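Local coordinates for protein peptide methionine sulfoxide reductase MsrA (Corynebacterium diphtheriae, PDB 4D7L) that probably repairs oxidised proteins by reducing the S-epimer of methionine sulfoxide back to methionine through thiol-disulfide exchange, at residues P84-T89 with V117-D122. Numbering follows the deposited sequence.
Sequences PGVVYT and VEVVYD
A classic beta bulge interrupts the antiparallel pairing of strand 86-89 with strand 117-121: Val-87 and Tyr-88 both face Val-120. Val-120 O takes two N-H groups, and Val-87 N lies 2.8 Å from it, in the carbonyl plane. The second bond to Val-120 O, from Tyr-88 N at 3.3 Å, is weak. Val-120 N returns a bond to Tyr-88 O at 2.9 Å. Before the bulge, Asp-122 N reaches Gly-85 O almost straight (2.8 Å, 174°). Gly-85 has a positive phi (100°), where a beta carbon would jam against the preceding carbonyl oxygen, so glycine suits this turn into the strand. On one face, Val-86 CG2 meets Val-119 CG1 at 3.7 Å, the two branched side chains crossing at about a right angle; helices 73-81 and 128-137 cover this side through Phe-80 and Leu-131. On the other face lies Tyr-88, whose CG, anti to the backbone N (chi1 175°), carries the ring forward along its own strand. This brings the ring edge to Val-120 CG2, 3.8 Å from Tyr-88 CD2, and to Glu-118 OE1, 3.5 Å from Tyr-88 CE2, with the carboxylate nearly perpendicular to the ring. Buried Glu-118 finds polar partners in Ser-90 and Arg-58, the latter by a salt bridge. Beta-branched valines suit such extended strands, here two inner neighbours in the mixed sheet of the MsrA alpha/beta fold, packed against helices.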
loop_
_atom_site.group_PDB
_atom_site.type_symbol
_atom_site.label_atom_id
_atom_site.label_comp_id
_atom_site.label_asym_id
_atom_site.label_seq_id
_atom_site.Cartn_x
_atom_site.Cartn_y
_atom_site.Cartn_z
ATOM N N PRO A 84 -6.284 6.939 14.407
ATOM C CA PRO A 84 -6.335 6.372 15.761
ATOM C C PRO A 84 -6.451 4.840 15.729
ATOM O O PRO A 84 -7.249 4.284 14.966
ATOM C CB PRO A 84 -7.584 7.017 16.370
ATOM C CG PRO A 84 -7.770 8.303 15.572
ATOM C CD PRO A 84 -7.348 7.928 14.177
ATOM N N GLY A 85 -5.620 4.185 16.531
ATOM C CA GLY A 85 -5.585 2.737 16.650
ATOM C C GLY A 85 -4.467 2.077 15.851
ATOM O O GLY A 85 -4.156 0.912 16.071
ATOM N N VAL A 86 -3.898 2.803 14.891
ATOM C CA VAL A 86 -2.765 2.287 14.106
ATOM C C VAL A 86 -1.509 2.498 14.933
ATOM O O VAL A 86 -1.288 3.590 15.446
ATOM C CB VAL A 86 -2.658 2.980 12.740
ATOM C CG1 VAL A 86 -1.338 2.614 12.025
ATOM C CG2 VAL A 86 -3.864 2.602 11.877
ATOM N N VAL A 87 -0.729 1.450 15.153
ATOM C CA VAL A 87 0.375 1.579 16.109
ATOM C C VAL A 87 1.754 1.544 15.444
ATOM O O VAL A 87 2.734 1.930 16.066
ATOM C CB VAL A 87 0.311 0.485 17.202
ATOM C CG1 VAL A 87 -0.904 0.707 18.094
ATOM C CG2 VAL A 87 0.279 -0.888 16.590
ATOM N N TYR A 88 1.809 1.102 14.190
ATOM C CA TYR A 88 3.043 1.100 13.395
ATOM C C TYR A 88 2.667 1.077 11.919
ATOM O O TYR A 88 1.663 0.457 11.541
ATOM C CB TYR A 88 3.922 -0.114 13.733
ATOM C CG TYR A 88 5.166 -0.268 12.864
ATOM C CD1 TYR A 88 6.312 0.481 13.120
ATOM C CD2 TYR A 88 5.191 -1.162 11.786
ATOM C CE1 TYR A 88 7.464 0.342 12.326
ATOM C CE2 TYR A 88 6.329 -1.309 10.981
ATOM C CZ TYR A 88 7.466 -0.563 11.268
ATOM O OH TYR A 88 8.605 -0.688 10.487
ATOM N N THR A 89 3.458 1.748 11.088
ATOM C CA THR A 89 3.338 1.598 9.637
ATOM C C THR A 89 4.721 1.491 8.981
ATOM O O THR A 89 5.730 1.893 9.568
ATOM C CB THR A 89 2.600 2.786 8.961
ATOM O OG1 THR A 89 3.382 3.978 9.114
ATOM C CG2 THR A 89 1.197 2.989 9.548
ATOM N N VAL A 117 1.361 0.036 1.880
ATOM C CA VAL A 117 1.535 0.429 3.264
ATOM C C VAL A 117 1.221 -0.750 4.167
ATOM O O VAL A 117 0.123 -1.316 4.098
ATOM C CB VAL A 117 0.607 1.593 3.664
ATOM C CG1 VAL A 117 0.858 2.010 5.146
ATOM C CG2 VAL A 117 0.795 2.786 2.740
ATOM N N GLU A 118 2.207 -1.139 4.967
ATOM C CA GLU A 118 2.015 -2.092 6.051
ATOM C C GLU A 118 1.354 -1.333 7.203
ATOM O O GLU A 118 1.922 -0.373 7.705
ATOM C CB GLU A 118 3.355 -2.673 6.496
ATOM C CG GLU A 118 3.258 -3.547 7.768
ATOM C CD GLU A 118 4.613 -3.938 8.334
ATOM O OE1 GLU A 118 5.608 -3.196 8.132
ATOM O OE2 GLU A 118 4.681 -4.993 8.999
ATOM N N VAL A 119 0.146 -1.733 7.579
ATOM C CA VAL A 119 -0.585 -1.070 8.650
ATOM C C VAL A 119 -0.751 -2.030 9.827
ATOM O O VAL A 119 -1.467 -3.029 9.738
ATOM C CB VAL A 119 -1.960 -0.600 8.174
ATOM C CG1 VAL A 119 -2.683 0.156 9.293
ATOM C CG2 VAL A 119 -1.807 0.277 6.956
ATOM N N VAL A 120 -0.065 -1.739 10.914
ATOM C CA VAL A 120 -0.194 -2.549 12.107
ATOM C C VAL A 120 -1.117 -1.838 13.081
ATOM O O VAL A 120 -0.875 -0.689 13.423
ATOM C CB VAL A 120 1.156 -2.790 12.763
ATOM C CG1 VAL A 120 0.995 -3.677 13.985
ATOM C CG2 VAL A 120 2.119 -3.428 11.747
ATOM N N TYR A 121 -2.160 -2.516 13.554
ATOM C CA TYR A 121 -3.165 -1.804 14.344
ATOM C C TYR A 121 -3.614 -2.584 15.568
ATOM O O TYR A 121 -3.483 -3.802 15.631
ATOM C CB TYR A 121 -4.382 -1.455 13.467
ATOM C CG TYR A 121 -5.109 -2.674 12.933
ATOM C CD1 TYR A 121 -4.648 -3.337 11.797
ATOM C CD2 TYR A 121 -6.244 -3.168 13.568
ATOM C CE1 TYR A 121 -5.300 -4.453 11.302
ATOM C CE2 TYR A 121 -6.901 -4.294 13.084
ATOM C CZ TYR A 121 -6.427 -4.925 11.949
ATOM O OH TYR A 121 -7.071 -6.044 11.480
ATOM N N ASP A 122 -4.138 -1.839 16.540
ATOM C CA ASP A 122 -4.733 -2.387 17.746
ATOM C C ASP A 122 -6.216 -2.613 17.474
ATOM O O ASP A 122 -6.977 -1.647 17.365
ATOM C CB ASP A 122 -4.558 -1.413 18.923
ATOM C CG ASP A 122 -5.164 -1.938 20.236
ATOM O OD1 ASP A 122 -5.949 -2.922 20.222
ATOM O OD2 ASP A 122 -4.878 -1.325 21.283
#